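Local coordinates for antifreeze protein (Marinomonas primoryensis, PDB 3P4G), which binds ice as a hyperactive, calcium-dependent antifreeze protein, probably holding ordered, clathrate-like waters on the surface of its right-handed beta-helix, at residues A48-L53 against D57-D62; G63-V68 against A75-G80; A250-G255 against D259-E264; H265-T270 against D278-K283. All coordinates share one frame; numbering follows the deposited sequence.

Contact 1: residues A48-L53 against D57-D62; sequences ATLNVL and DKVSID. With CA (calcium ion), chain E; CA (calcium ion), chain F.
Asp-57 meets Val-52 and Leu-53 through calcium, and its side chain is best followed outward from the backbone. Asp-57 CB lies 3.5 Å from Val-52 CG2, a methyl that the valine's first torsion (chi1 -76°) places between its own backbone N and carbonyl carbon. The two side chains run past one another in opposite senses, which brings Asp-57 CG up against Val-52 CB. Beyond CG the carboxylate splits its duties between two metals: Asp-57 OD1 binds one calcium ion at 2.3 Å and its OD2 the next at the same length. The first ion also takes Val-52 O, and the second takes Leu-53 O, so two consecutive carbonyls and the two oxygens of one carboxylate serve neighbouring ions. Val-52 O and Asp-57 OD2 come within 3.0 Å of each other, a closeness between two acceptors that the positive metals probably make tolerable.

This is the turn of a right-handed calcium-binding beta-helix, in which each bridging aspartate is shared by successive ions of a ladder. Asp-34, Ser-36, Asn-38 and Ala-54 complete the first site, while Gly-55, Met-79, Thr-81 and Asp-84 complete the second. Away from the metals the contact turns apolar. Val-59 CG2 rests 3.6 Å from Val-52 CG1, and Leu-50 CD2 touches Val-59 CG2 more loosely at 4.2 Å. On the outer side of strand 50-51, Asn-51 OD1 accepts a hydrogen bond from Leu-53 N at 3.0 Å, an Asx turn that bends the chain just where its carbonyls turn to the ions.

Contact 2: residues G63-V68 against A75-G80; sequences GNVEDV and AVLDMG. With CA (calcium ion), chain F; CA (calcium ion), chain G.
Val-76 is wedged against both Val-68 and Val-65, and one branch, CG1, serves both. Val-76 CG1, anti to the backbone N (chi1 174°), lies 3.6 Å from Val-68 CG2 and 4.0 Å from Val-65 CG1. CG2 of Val-76 leans instead on the Val-68 backbone, 3.8 Å from its carbonyl O, so the two branches of one valine fit around the other's CB. Farther in, Val-65 CG2 meets Leu-77 CD2 at 3.8 Å, the two side chains crossing at about a right angle. These apolar contacts make the close-packed part.

The other side of segment 63-68 is looser and more polar. Glu-66 and Asp-67 have their CB atoms directed away from segment 75-80, and Asp-67, at the centre of an inverse gamma turn, is exposed. Glu-66 is only partly exposed, and its OE1 is hydrogen-bonded to Ser-47 OG. In segment 75-80, Asp-78 OD1 receives Gly-80 N at 2.9 Å from above the carboxylate plane. The Asx turn encloses Met-79, whose carbonyl and that of Gly-80 bind successive calcium ions.

The contact thus closes the arch from strand 58-61 to strand 77-78 at the end away from the metals. Val-65 reaches across to Val-88 of strand 85-88, Leu-77 touches Leu-50 of strand 50-51 and Leu-86 of strand 85-88, and Asp-78 lies beside Asp-97 of strand 96-97.

Contact 3: residues A250-G255 against D259-E264; sequences ANISLG and DVLIVE. With CA (calcium ion), chain O; CA (calcium ion), chain P.
A single carboxylate oxygen held by two metals sets this contact apart: Asp-259 OD2 binds one calcium ion at 2.4 Å, facing Gly-255 O on that ion, and also reaches the neighbouring calcium ion at 2.8 Å. OD1 of Asp-259 binds the second of these ions at 2.3 Å, making the carboxylate an uneven bidentate ligand there, and Leu-254 O joins it. The first torsion (chi1 -58°) directs CG beside the backbone N and toward the ions, and the turn of the carboxylate about CB-CG (chi2 -69°) sets which oxygen meets which ion.

Leu-254 covers the stem of the aspartate. Leu-254 CB and Asp-259 CB stand only 3.3 Å apart as the side chains slide past each other in opposite directions, and Leu-254 CD1 lies alongside, 3.5 Å from Asp-259 CB. Leu-254 CD1 also meets Leu-261 CB, the two side chains crossing at about a right angle. Farther along the strands from the ions, Ile-252 CG2 sits 4.0 Å from Leu-261 CD1, with CD2 of the leucine nearly as close. Gly-255, whose O binds an ion, has a positive phi (82°) that glycine adopts readily.

In this calcium-binding turn of the right-handed beta-helix, between strands 251-253 and 260-263, Asp-238 and Asp-278 carry the bridging pattern to the adjacent ions. With acceptor oxygens such as Leu-254 O and Asp-259 OD2 facing each other, its close geometry probably depends on calcium to offset their mutual repulsion.

Contact 4: residues H265-T270 against D278-K283; sequences HELHGT and DSIYLK. With CA (calcium ion), chain Q; CA (calcium ion), chain P.
Leu-267 joins the loop before strand 270-272 to strand 279-282 through one methyl. Its CD2 lies 3.7 Å from Leu-282 CD2, where the side chains cross at about a right angle, and 4.1 Å from Ile-280 CD1, which it meets tip to tip. Ile-280 gets there by full extension: CG1 is anti to the backbone N (chi1 -172°), and the second torsion carries CD1 straight on. Leu-282 has its CB turned across the contact, and the end of its side chain then swings in toward Leu-267.

A second shell surrounds this apolar cluster. Val-300 of helix 294-300 touches both Leu-267 and Ile-280, and Tyr-285 OH is hydrogen-bonded to Leu-267 N. Flanking the leucine in sequence, His-268 NE2 donates to Glu-266 OE1 over 2.8 Å in a nearly straight bond (169°). The carboxylate oxygen lies in the ring plane, whereas the histidine reaches it from the anti side of the carboxylate, pinning one loop side chain to the other.

At the far end of the strand, Asp-278 divides its oxygens between two calcium ions. OD1 binds the one shared with Asp-259, and Asp-278 OD2 binds a second at 2.4 Å. Such bridging aspartates between successive ions mark this calcium-binding beta-helix; here the last site is completed by Asn-274, Gly-276, Glu-304 and two waters, near the end of the solenoid, where helix 294-300 packs on Leu-267 and Ile-280.

In the fold
Contacts 1 and 2 sit near one end of the beta-helix and contacts 3 and 4 near the other, the centres of contacts 1 and 3 lying about 48 Å apart. All four are largely buried, though Leu-53 in contact 1 is exposed and Val-68 in contact 2 partly so. Contacts 1 and 3 are corresponding calcium turns between the two strand faces, but one aspartate oxygen bonds both ions only in contact 3; contacts 2 and 4 fill the opposite end of the coil with apolar residues, and their metal ligands take no part in the meeting of the segments. Each neighbouring pair shares one ion and probable backbone hydrogen bonds, such as Leu-50 O to Asp-78 N.

Contact 1: residues A48-L53 against D57-D62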
loop_
_atom_site.group_PDB
_atom_site.type_symbol
_atom_site.label_atom_id
_atom_site.label_comp_id
_atom_site.label_asym_id
_atom_site.label_seq_id
_atom_site.Cartn_x
_atom_site.Cartn_y
_atom_site.Cartn_z
ATOM N N ALA A 48 -26.389 6.984 -15.973
ATOM C CA ALA A 48 -25.832 7.139 -17.344
ATOM C C ALA A 48 -24.441 7.712 -17.224
ATOM O O ALA A 48 -24.019 8.127 -16.151
ATOM C CB ALA A 48 -26.685 8.077 -18.200
ATOM N N THR A 49 -23.734 7.761 -18.342
ATOM C CA THR A 49 -22.410 8.339 -18.317
ATOM C C THR A 49 -22.520 9.834 -17.932
ATOM O O THR A 49 -23.473 10.537 -18.305
ATOM C CB THR A 49 -21.657 8.164 -19.657
ATOM O OG1 THR A 49 -22.430 8.734 -20.709
ATOM C CG2 THR A 49 -21.422 6.679 -19.936
ATOM N N LEU A 50 -21.533 10.286 -17.169
ATOM C CA LEU A 50 -21.473 11.649 -16.671
ATOM C C LEU A 50 -20.048 12.113 -16.955
ATOM O O LEU A 50 -19.081 11.576 -16.426
ATOM C CB LEU A 50 -21.800 11.695 -15.155
ATOM C CG LEU A 50 -22.208 13.048 -14.561
ATOM C CD1 LEU A 50 -22.833 12.832 -13.166
ATOM C CD2 LEU A 50 -20.983 13.962 -14.491
ATOM N N ASN A 51 -19.927 13.117 -17.798
ATOM C CA ASN A 51 -18.624 13.622 -18.199
ATOM C C ASN A 51 -18.603 15.154 -18.114
ATOM O O ASN A 51 -19.199 15.855 -18.940
ATOM C CB ASN A 51 -18.345 13.137 -19.634
ATOM C CG ASN A 51 -16.901 13.472 -20.147
ATOM O OD1 ASN A 51 -16.159 14.251 -19.558
ATOM N ND2 ASN A 51 -16.548 12.902 -21.297
ATOM N N VAL A 52 -17.881 15.667 -17.126
ATOM C CA VAL A 52 -17.881 17.109 -16.939
ATOM C C VAL A 52 -16.792 17.829 -17.736
ATOM O O VAL A 52 -16.719 19.072 -17.708
ATOM C CB VAL A 52 -17.894 17.496 -15.419
ATOM C CG1 VAL A 52 -19.323 17.289 -14.815
ATOM C CG2 VAL A 52 -16.878 16.693 -14.611
ATOM N N LEU A 53 -15.986 17.063 -18.494
ATOM C CA LEU A 53 -15.140 17.613 -19.571
ATOM C C LEU A 53 -14.127 18.624 -19.018
ATOM O O LEU A 53 -13.665 18.506 -17.871
ATOM C CB LEU A 53 -16.014 18.249 -20.707
ATOM C CG LEU A 53 -16.937 17.259 -21.443
ATOM C CD1 LEU A 53 -18.081 17.958 -22.177
ATOM C CD2 LEU A 53 -16.142 16.388 -22.437
ATOM N N ASP A 57 -14.102 21.066 -12.331
ATOM C CA ASP A 57 -15.517 20.739 -12.110
ATOM C C ASP A 57 -15.691 20.130 -10.731
ATOM O O ASP A 57 -14.826 19.405 -10.235
ATOM C CB ASP A 57 -15.961 19.698 -13.137
ATOM C CG ASP A 57 -15.732 20.163 -14.574
ATOM O OD1 ASP A 57 -16.319 21.198 -15.009
ATOM O OD2 ASP A 57 -14.973 19.489 -15.279
ATOM N N LYS A 58 -16.862 20.343 -10.153
ATOM C CA LYS A 58 -17.216 19.718 -8.895
ATOM C C LYS A 58 -18.466 18.894 -9.194
ATOM O O LYS A 58 -19.405 19.378 -9.855
ATOM C CB LYS A 58 -17.572 20.748 -7.808
ATOM C CG LYS A 58 -17.959 20.032 -6.455
ATOM C CD LYS A 58 -17.824 20.989 -5.248
ATOM C CE LYS A 58 -18.376 20.369 -3.927
ATOM N NZ LYS A 58 -18.367 21.441 -2.856
ATOM N N VAL A 59 -18.433 17.639 -8.762
ATOM C CA VAL A 59 -19.570 16.709 -8.890
ATOM C C VAL A 59 -19.850 16.071 -7.512
ATOM O O VAL A 59 -18.925 15.603 -6.827
ATOM C CB VAL A 59 -19.283 15.598 -9.932
ATOM C CG1 VAL A 59 -20.431 14.587 -9.882
ATOM C CG2 VAL A 59 -19.113 16.151 -11.370
ATOM N N SER A 60 -21.126 16.062 -7.113
ATOM C CA SER A 60 -21.521 15.541 -5.809
ATOM C C SER A 60 -22.748 14.691 -6.026
ATOM O O SER A 60 -23.743 15.147 -6.590
ATOM C CB SER A 60 -21.835 16.673 -4.829
ATOM O OG SER A 60 -20.756 17.582 -4.739
ATOM N N ILE A 61 -22.653 13.453 -5.592
ATOM C CA ILE A 61 -23.669 12.403 -5.835
ATOM C C ILE A 61 -24.008 11.802 -4.474
ATOM O O ILE A 61 -23.121 11.312 -3.761
ATOM C CB ILE A 61 -23.067 11.287 -6.815
ATOM C CG1 ILE A 61 -22.763 11.867 -8.212
ATOM C CG2 ILE A 61 -23.964 10.026 -6.940
ATOM C CD1 ILE A 61 -21.601 11.211 -8.945
ATOM N N ASP A 62 -25.279 11.854 -4.073
ATOM C CA ASP A 62 -25.646 11.312 -2.769
ATOM C C ASP A 62 -25.911 9.804 -2.859
ATOM O O ASP A 62 -25.908 9.104 -1.839
ATOM C CB ASP A 62 -26.904 11.994 -2.271
ATOM C CG ASP A 62 -26.694 13.451 -1.990
ATOM O OD1 ASP A 62 -25.549 13.836 -1.643
ATOM O OD2 ASP A 62 -27.693 14.178 -2.067
HETATM CA CA CA E . -16.586 21.307 -17.298
HETATM CA CA CA F . -12.801 18.731 -15.661
#

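Contact 2: residues G63-V68 against A75-G80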
loop_
_atom_site.group_PDB
_atom_site.type_symbol
_atom_site.label_atom_id
_atom_site.label_comp_id
_atom_site.label_asym_id
_atom_site.label_seq_id
_atom_site.Cartn_x
_atom_site.Cartn_y
_atom_site.Cartn_z
ATOM N N GLY A 63 -26.202 9.329 -4.066
ATOM C CA GLY A 63 -26.453 7.900 -4.313
ATOM C C GLY A 63 -25.228 7.158 -4.816
ATOM O O GLY A 63 -24.086 7.470 -4.416
ATOM N N ASN A 64 -25.460 6.222 -5.738
ATOM C CA ASN A 64 -24.404 5.344 -6.264
ATOM C C ASN A 64 -24.021 5.746 -7.676
ATOM O O ASN A 64 -24.866 6.249 -8.433
ATOM C CB ASN A 64 -24.914 3.888 -6.327
ATOM C CG ASN A 64 -25.369 3.388 -4.991
ATOM O OD1 ASN A 64 -24.683 3.586 -3.988
ATOM N ND2 ASN A 64 -26.531 2.694 -4.965
ATOM N N VAL A 65 -22.767 5.519 -8.041
ATOM C CA VAL A 65 -22.400 5.500 -9.451
ATOM C C VAL A 65 -22.648 4.067 -9.909
ATOM O O VAL A 65 -21.942 3.110 -9.488
ATOM C CB VAL A 65 -20.920 5.903 -9.672
ATOM C CG1 VAL A 65 -20.534 5.794 -11.173
ATOM C CG2 VAL A 65 -20.694 7.284 -9.086
ATOM N N GLU A 66 -23.639 3.919 -10.773
ATOM C CA GLU A 66 -24.091 2.584 -11.151
ATOM C C GLU A 66 -23.213 1.924 -12.240
ATOM O O GLU A 66 -22.434 2.592 -12.931
ATOM C CB GLU A 66 -25.550 2.626 -11.556
ATOM C CG GLU A 66 -26.489 2.921 -10.372
ATOM C CD GLU A 66 -27.946 2.950 -10.776
ATOM O OE1 GLU A 66 -28.274 2.814 -11.982
ATOM O OE2 GLU A 66 -28.778 3.090 -9.868
ATOM N N ASP A 67 -23.350 0.597 -12.357
ATOM C CA ASP A 67 -22.706 -0.203 -13.395
ATOM C C ASP A 67 -23.369 0.036 -14.766
ATOM O O ASP A 67 -24.029 -0.853 -15.321
ATOM C CB ASP A 67 -22.821 -1.684 -13.010
ATOM C CG ASP A 67 -21.912 -2.604 -13.828
ATOM O OD1 ASP A 67 -21.141 -2.137 -14.692
ATOM O OD2 ASP A 67 -21.996 -3.830 -13.594
ATOM N N VAL A 68 -23.198 1.251 -15.292
ATOM C CA VAL A 68 -23.722 1.641 -16.604
ATOM C C VAL A 68 -23.005 0.876 -17.722
ATOM O O VAL A 68 -21.794 0.812 -17.727
ATOM C CB VAL A 68 -23.544 3.176 -16.794
ATOM C CG1 VAL A 68 -24.088 3.640 -18.146
ATOM C CG2 VAL A 68 -24.264 3.895 -15.635
ATOM N N ALA A 75 -14.916 4.943 -18.990
ATOM C CA ALA A 75 -15.352 5.483 -17.697
ATOM C C ALA A 75 -16.855 5.731 -17.748
ATOM O O ALA A 75 -17.363 6.218 -18.761
ATOM C CB ALA A 75 -14.616 6.846 -17.403
ATOM N N VAL A 76 -17.564 5.411 -16.672
ATOM C CA VAL A 76 -18.936 5.860 -16.494
ATOM C C VAL A 76 -18.947 7.342 -16.078
ATOM O O VAL A 76 -19.723 8.158 -16.640
ATOM C CB VAL A 76 -19.659 4.984 -15.457
ATOM C CG1 VAL A 76 -21.050 5.527 -15.156
ATOM C CG2 VAL A 76 -19.726 3.504 -16.006
ATOM N N LEU A 77 -18.063 7.685 -15.153
ATOM C CA LEU A 77 -17.990 9.046 -14.649
ATOM C C LEU A 77 -16.585 9.564 -14.992
ATOM O O LEU A 77 -15.599 8.973 -14.561
ATOM C CB LEU A 77 -18.250 9.019 -13.141
ATOM C CG LEU A 77 -18.033 10.266 -12.320
ATOM C CD1 LEU A 77 -18.486 11.537 -12.927
ATOM C CD2 LEU A 77 -18.794 10.030 -10.996
ATOM N N ASP A 78 -16.527 10.637 -15.793
ATOM C CA ASP A 78 -15.249 11.211 -16.241
ATOM C C ASP A 78 -15.181 12.681 -15.810
ATOM O O ASP A 78 -16.065 13.492 -16.180
ATOM C CB ASP A 78 -15.136 10.993 -17.773
ATOM C CG ASP A 78 -13.841 11.487 -18.375
ATOM O OD1 ASP A 78 -12.945 12.000 -17.691
ATOM O OD2 ASP A 78 -13.726 11.379 -19.622
ATOM N N MET A 79 -14.192 13.000 -14.982
ATOM C CA MET A 79 -14.060 14.374 -14.425
ATOM C C MET A 79 -13.324 15.237 -15.463
ATOM O O MET A 79 -13.369 16.480 -15.416
ATOM C CB MET A 79 -13.331 14.371 -13.082
ATOM C CG MET A 79 -14.052 13.526 -12.005
ATOM S SD MET A 79 -15.756 14.089 -11.637
ATOM C CE MET A 79 -15.507 15.673 -10.801
ATOM N N GLY A 80 -12.694 14.560 -16.414
ATOM C CA GLY A 80 -12.004 15.200 -17.559
ATOM C C GLY A 80 -10.721 15.905 -17.184
ATOM O O GLY A 80 -10.154 15.742 -16.065
HETATM CA CA CA F . -12.801 18.731 -15.661
HETATM CA CA CA G . -9.177 16.062 -13.908
#

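Contact 3: residues A250-G255 against D259-E264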
loop_
_atom_site.group_PDB
_atom_site.type_symbol
_atom_site.label_atom_id
_atom_site.label_comp_id
_atom_site.label_asym_id
_atom_site.label_seq_id
_atom_site.Cartn_x
_atom_site.Cartn_y
_atom_site.Cartn_z
ATOM N N ALA A 250 8.049 -18.692 7.338
ATOM C CA ALA A 250 8.361 -17.367 6.893
ATOM C C ALA A 250 9.752 -17.345 6.247
ATOM O O ALA A 250 10.640 -18.111 6.628
ATOM C CB ALA A 250 8.360 -16.425 8.059
ATOM N N ASN A 251 9.933 -16.443 5.279
ATOM C CA ASN A 251 11.264 -16.188 4.723
ATOM C C ASN A 251 11.537 -14.704 4.700
ATOM O O ASN A 251 10.759 -13.951 4.121
ATOM C CB ASN A 251 11.375 -16.728 3.295
ATOM C CG ASN A 251 12.784 -16.645 2.769
ATOM O OD1 ASN A 251 13.269 -15.561 2.470
ATOM N ND2 ASN A 251 13.466 -17.780 2.690
ATOM N N ILE A 252 12.626 -14.293 5.340
ATOM C CA ILE A 252 13.002 -12.856 5.334
ATOM C C ILE A 252 14.358 -12.777 4.695
ATOM O O ILE A 252 15.347 -13.248 5.290
ATOM C CB ILE A 252 13.021 -12.239 6.769
ATOM C CG1 ILE A 252 11.636 -12.356 7.398
ATOM C CG2 ILE A 252 13.432 -10.725 6.731
ATOM C CD1 ILE A 252 11.578 -12.052 8.917
ATOM N N SER A 253 14.399 -12.172 3.503
ATOM C CA SER A 253 15.645 -12.010 2.783
ATOM C C SER A 253 15.921 -10.514 2.583
ATOM O O SER A 253 15.048 -9.773 2.087
ATOM C CB SER A 253 15.530 -12.751 1.474
ATOM O OG SER A 253 15.491 -14.139 1.752
ATOM N N LEU A 254 17.118 -10.079 2.970
ATOM C CA LEU A 254 17.393 -8.645 3.000
ATOM C C LEU A 254 17.962 -8.104 1.698
ATOM O O LEU A 254 17.958 -6.878 1.479
ATOM C CB LEU A 254 18.303 -8.287 4.177
ATOM C CG LEU A 254 17.688 -8.655 5.539
ATOM C CD1 LEU A 254 18.572 -8.207 6.756
ATOM C CD2 LEU A 254 16.245 -8.137 5.713
ATOM N N GLY A 255 18.396 -9.018 0.836
ATOM C CA GLY A 255 18.848 -8.633 -0.456
ATOM C C GLY A 255 20.303 -8.129 -0.433
ATOM O O GLY A 255 20.995 -8.160 0.577
ATOM N N ASP A 259 22.206 -4.513 5.186
ATOM C CA ASP A 259 20.846 -4.481 5.729
ATOM C C ASP A 259 20.781 -4.747 7.214
ATOM O O ASP A 259 21.701 -5.350 7.782
ATOM C CB ASP A 259 20.016 -5.536 4.988
ATOM C CG ASP A 259 20.007 -5.277 3.495
ATOM O OD1 ASP A 259 19.401 -4.281 3.073
ATOM O OD2 ASP A 259 20.614 -6.053 2.746
ATOM N N VAL A 260 19.672 -4.345 7.839
ATOM C CA VAL A 260 19.466 -4.584 9.258
ATOM C C VAL A 260 18.138 -5.320 9.432
ATOM O O VAL A 260 17.109 -4.930 8.824
ATOM C CB VAL A 260 19.425 -3.228 10.056
ATOM C CG1 VAL A 260 18.857 -3.469 11.460
ATOM C CG2 VAL A 260 20.862 -2.587 10.035
ATOM N N LEU A 261 18.146 -6.371 10.252
ATOM C CA LEU A 261 16.896 -7.044 10.638
ATOM C C LEU A 261 16.776 -7.009 12.158
ATOM O O LEU A 261 17.649 -7.466 12.883
ATOM C CB LEU A 261 16.895 -8.499 10.142
ATOM C CG LEU A 261 15.689 -9.317 10.642
ATOM C CD1 LEU A 261 14.364 -8.738 10.106
ATOM C CD2 LEU A 261 15.862 -10.746 10.072
ATOM N N ILE A 262 15.713 -6.393 12.620
ATOM C CA ILE A 262 15.364 -6.396 14.038
ATOM C C ILE A 262 14.186 -7.287 14.287
ATOM O O ILE A 262 13.108 -7.080 13.738
ATOM C CB ILE A 262 15.078 -4.975 14.543
ATOM C CG1 ILE A 262 16.354 -4.135 14.381
ATOM C CG2 ILE A 262 14.730 -4.954 16.088
ATOM C CD1 ILE A 262 16.062 -2.743 14.385
ATOM N N VAL A 263 14.398 -8.274 15.156
ATOM C CA VAL A 263 13.338 -9.244 15.458
ATOM C C VAL A 263 13.076 -9.144 16.932
ATOM O O VAL A 263 13.939 -9.478 17.766
ATOM C CB VAL A 263 13.686 -10.677 14.921
ATOM C CG1 VAL A 263 15.118 -10.893 14.872
ATOM C CG2 VAL A 263 13.028 -11.791 15.650
ATOM N N GLU A 264 11.855 -8.723 17.275
ATOM C CA GLU A 264 11.579 -8.437 18.679
ATOM C C GLU A 264 11.016 -9.638 19.479
ATOM O O GLU A 264 10.874 -9.549 20.699
ATOM C CB GLU A 264 10.637 -7.240 18.790
ATOM C CG GLU A 264 11.186 -5.969 18.158
ATOM C CD GLU A 264 10.285 -4.745 18.390
ATOM O OE1 GLU A 264 9.287 -4.841 19.117
ATOM O OE2 GLU A 264 10.583 -3.657 17.841
HETATM CA CA CA O . 19.002 -4.848 0.841
HETATM CA CA CA P . 22.363 -7.636 2.459
#

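Contact 4: residues H265-T270 against D278-K283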
loop_
_atom_site.group_PDB
_atom_site.type_symbol
_atom_site.label_atom_id
_atom_site.label_comp_id
_atom_site.label_asym_id
_atom_site.label_seq_id
_atom_site.Cartn_x
_atom_site.Cartn_y
_atom_site.Cartn_z
ATOM N N HIS A 265 10.661 -10.730 18.791
ATOM C CA HIS A 265 9.986 -11.865 19.432
ATOM C C HIS A 265 10.620 -13.195 18.934
ATOM O O HIS A 265 11.804 -13.207 18.536
ATOM C CB HIS A 265 8.452 -11.712 19.191
ATOM C CG HIS A 265 7.626 -12.327 20.273
ATOM N ND1 HIS A 265 7.420 -13.693 20.369
ATOM C CD2 HIS A 265 7.032 -11.782 21.363
ATOM C CE1 HIS A 265 6.708 -13.954 21.459
ATOM N NE2 HIS A 265 6.420 -12.809 22.052
ATOM N N GLU A 266 9.888 -14.298 18.984
ATOM C CA GLU A 266 10.388 -15.599 18.545
ATOM C C GLU A 266 10.790 -15.567 17.087
ATOM O O GLU A 266 10.145 -14.913 16.264
ATOM C CB GLU A 266 9.304 -16.682 18.732
ATOM C CG GLU A 266 9.035 -17.003 20.180
ATOM C CD GLU A 266 7.797 -17.843 20.388
ATOM O OE1 GLU A 266 7.459 -18.671 19.528
ATOM O OE2 GLU A 266 7.179 -17.665 21.445
ATOM N N LEU A 267 11.852 -16.304 16.763
ATOM C CA LEU A 267 12.321 -16.392 15.391
ATOM C C LEU A 267 12.447 -17.859 14.974
ATOM O O LEU A 267 13.433 -18.543 15.332
ATOM C CB LEU A 267 13.686 -15.655 15.209
ATOM C CG LEU A 267 14.212 -15.719 13.783
ATOM C CD1 LEU A 267 13.243 -14.922 12.828
ATOM C CD2 LEU A 267 15.641 -15.129 13.714
ATOM N N HIS A 268 11.430 -18.344 14.262
ATOM C CA HIS A 268 11.446 -19.738 13.795
ATOM C C HIS A 268 11.753 -19.850 12.313
ATOM O O HIS A 268 12.105 -20.954 11.844
ATOM C CB HIS A 268 10.129 -20.434 14.115
ATOM C CG HIS A 268 9.801 -20.406 15.570
ATOM N ND1 HIS A 268 10.405 -21.238 16.483
ATOM C CD2 HIS A 268 8.983 -19.597 16.285
ATOM C CE1 HIS A 268 9.949 -20.976 17.696
ATOM N NE2 HIS A 268 9.087 -19.982 17.605
ATOM N N GLY A 269 11.584 -18.741 11.587
ATOM C CA GLY A 269 11.620 -18.775 10.113
ATOM C C GLY A 269 12.996 -18.639 9.511
ATOM O O GLY A 269 13.984 -18.608 10.231
ATOM N N THR A 270 13.056 -18.609 8.184
ATOM C CA THR A 270 14.352 -18.519 7.459
ATOM C C THR A 270 14.717 -17.043 7.301
ATOM O O THR A 270 13.879 -16.223 6.860
ATOM C CB THR A 270 14.236 -19.215 6.073
ATOM O OG1 THR A 270 14.020 -20.618 6.296
ATOM C CG2 THR A 270 15.542 -19.018 5.158
ATOM N N ASP A 278 25.576 -7.289 6.858
ATOM C CA ASP A 278 24.226 -7.423 7.401
ATOM C C ASP A 278 24.236 -7.678 8.918
ATOM O O ASP A 278 25.079 -8.451 9.453
ATOM C CB ASP A 278 23.499 -8.527 6.653
ATOM C CG ASP A 278 23.423 -8.245 5.148
ATOM O OD1 ASP A 278 22.737 -7.278 4.731
ATOM O OD2 ASP A 278 24.084 -8.974 4.385
ATOM N N SER A 279 23.245 -7.062 9.586
ATOM C CA SER A 279 23.082 -7.072 11.041
ATOM C C SER A 279 21.732 -7.593 11.465
ATOM O O SER A 279 20.711 -7.309 10.824
ATOM C CB SER A 279 23.227 -5.645 11.639
ATOM O OG SER A 279 24.476 -5.042 11.292
ATOM N N ILE A 280 21.744 -8.346 12.545
ATOM C CA ILE A 280 20.474 -8.854 13.092
ATOM C C ILE A 280 20.479 -8.608 14.590
ATOM O O ILE A 280 21.481 -8.879 15.269
ATOM C CB ILE A 280 20.188 -10.345 12.711
ATOM C CG1 ILE A 280 18.761 -10.751 13.142
ATOM C CG2 ILE A 280 21.216 -11.361 13.333
ATOM C CD1 ILE A 280 18.374 -12.186 12.779
ATOM N N TYR A 281 19.324 -8.186 15.125
ATOM C CA TYR A 281 19.177 -7.978 16.543
ATOM C C TYR A 281 18.071 -8.920 17.006
ATOM O O TYR A 281 16.931 -8.780 16.595
ATOM C CB TYR A 281 18.740 -6.529 16.795
ATOM C CG TYR A 281 18.543 -6.138 18.244
ATOM C CD1 TYR A 281 19.185 -6.835 19.292
ATOM C CD2 TYR A 281 17.772 -5.008 18.572
ATOM C CE1 TYR A 281 19.020 -6.467 20.606
ATOM C CE2 TYR A 281 17.588 -4.632 19.932
ATOM C CZ TYR A 281 18.228 -5.361 20.923
ATOM O OH TYR A 281 18.062 -5.017 22.269
ATOM N N LEU A 282 18.443 -9.869 17.844
ATOM C CA LEU A 282 17.511 -10.867 18.399
ATOM C C LEU A 282 17.123 -10.390 19.784
ATOM O O LEU A 282 17.691 -10.842 20.789
ATOM C CB LEU A 282 18.207 -12.225 18.501
ATOM C CG LEU A 282 18.726 -12.822 17.171
ATOM C CD1 LEU A 282 19.593 -14.074 17.385
ATOM C CD2 LEU A 282 17.538 -13.172 16.250
ATOM N N LYS A 283 16.155 -9.484 19.847
ATOM C CA LYS A 283 15.845 -8.819 21.127
ATOM C C LYS A 283 15.212 -9.802 22.126
ATOM O O LYS A 283 15.291 -9.606 23.349
ATOM C CB LYS A 283 14.889 -7.672 20.848
ATOM C CG LYS A 283 14.494 -6.792 22.041
ATOM C CD LYS A 283 13.932 -5.457 21.490
ATOM C CE LYS A 283 14.154 -4.338 22.498
ATOM N NZ LYS A 283 13.201 -4.425 23.668
HETATM CA CA CA Q . 25.825 -10.541 4.161
HETATM CA CA CA P . 22.363 -7.636 2.459
HETATM O O HOH W 1 24.575 -12.338 5.146
HETATM O O HOH W 2 27.308 -11.590 2.478
#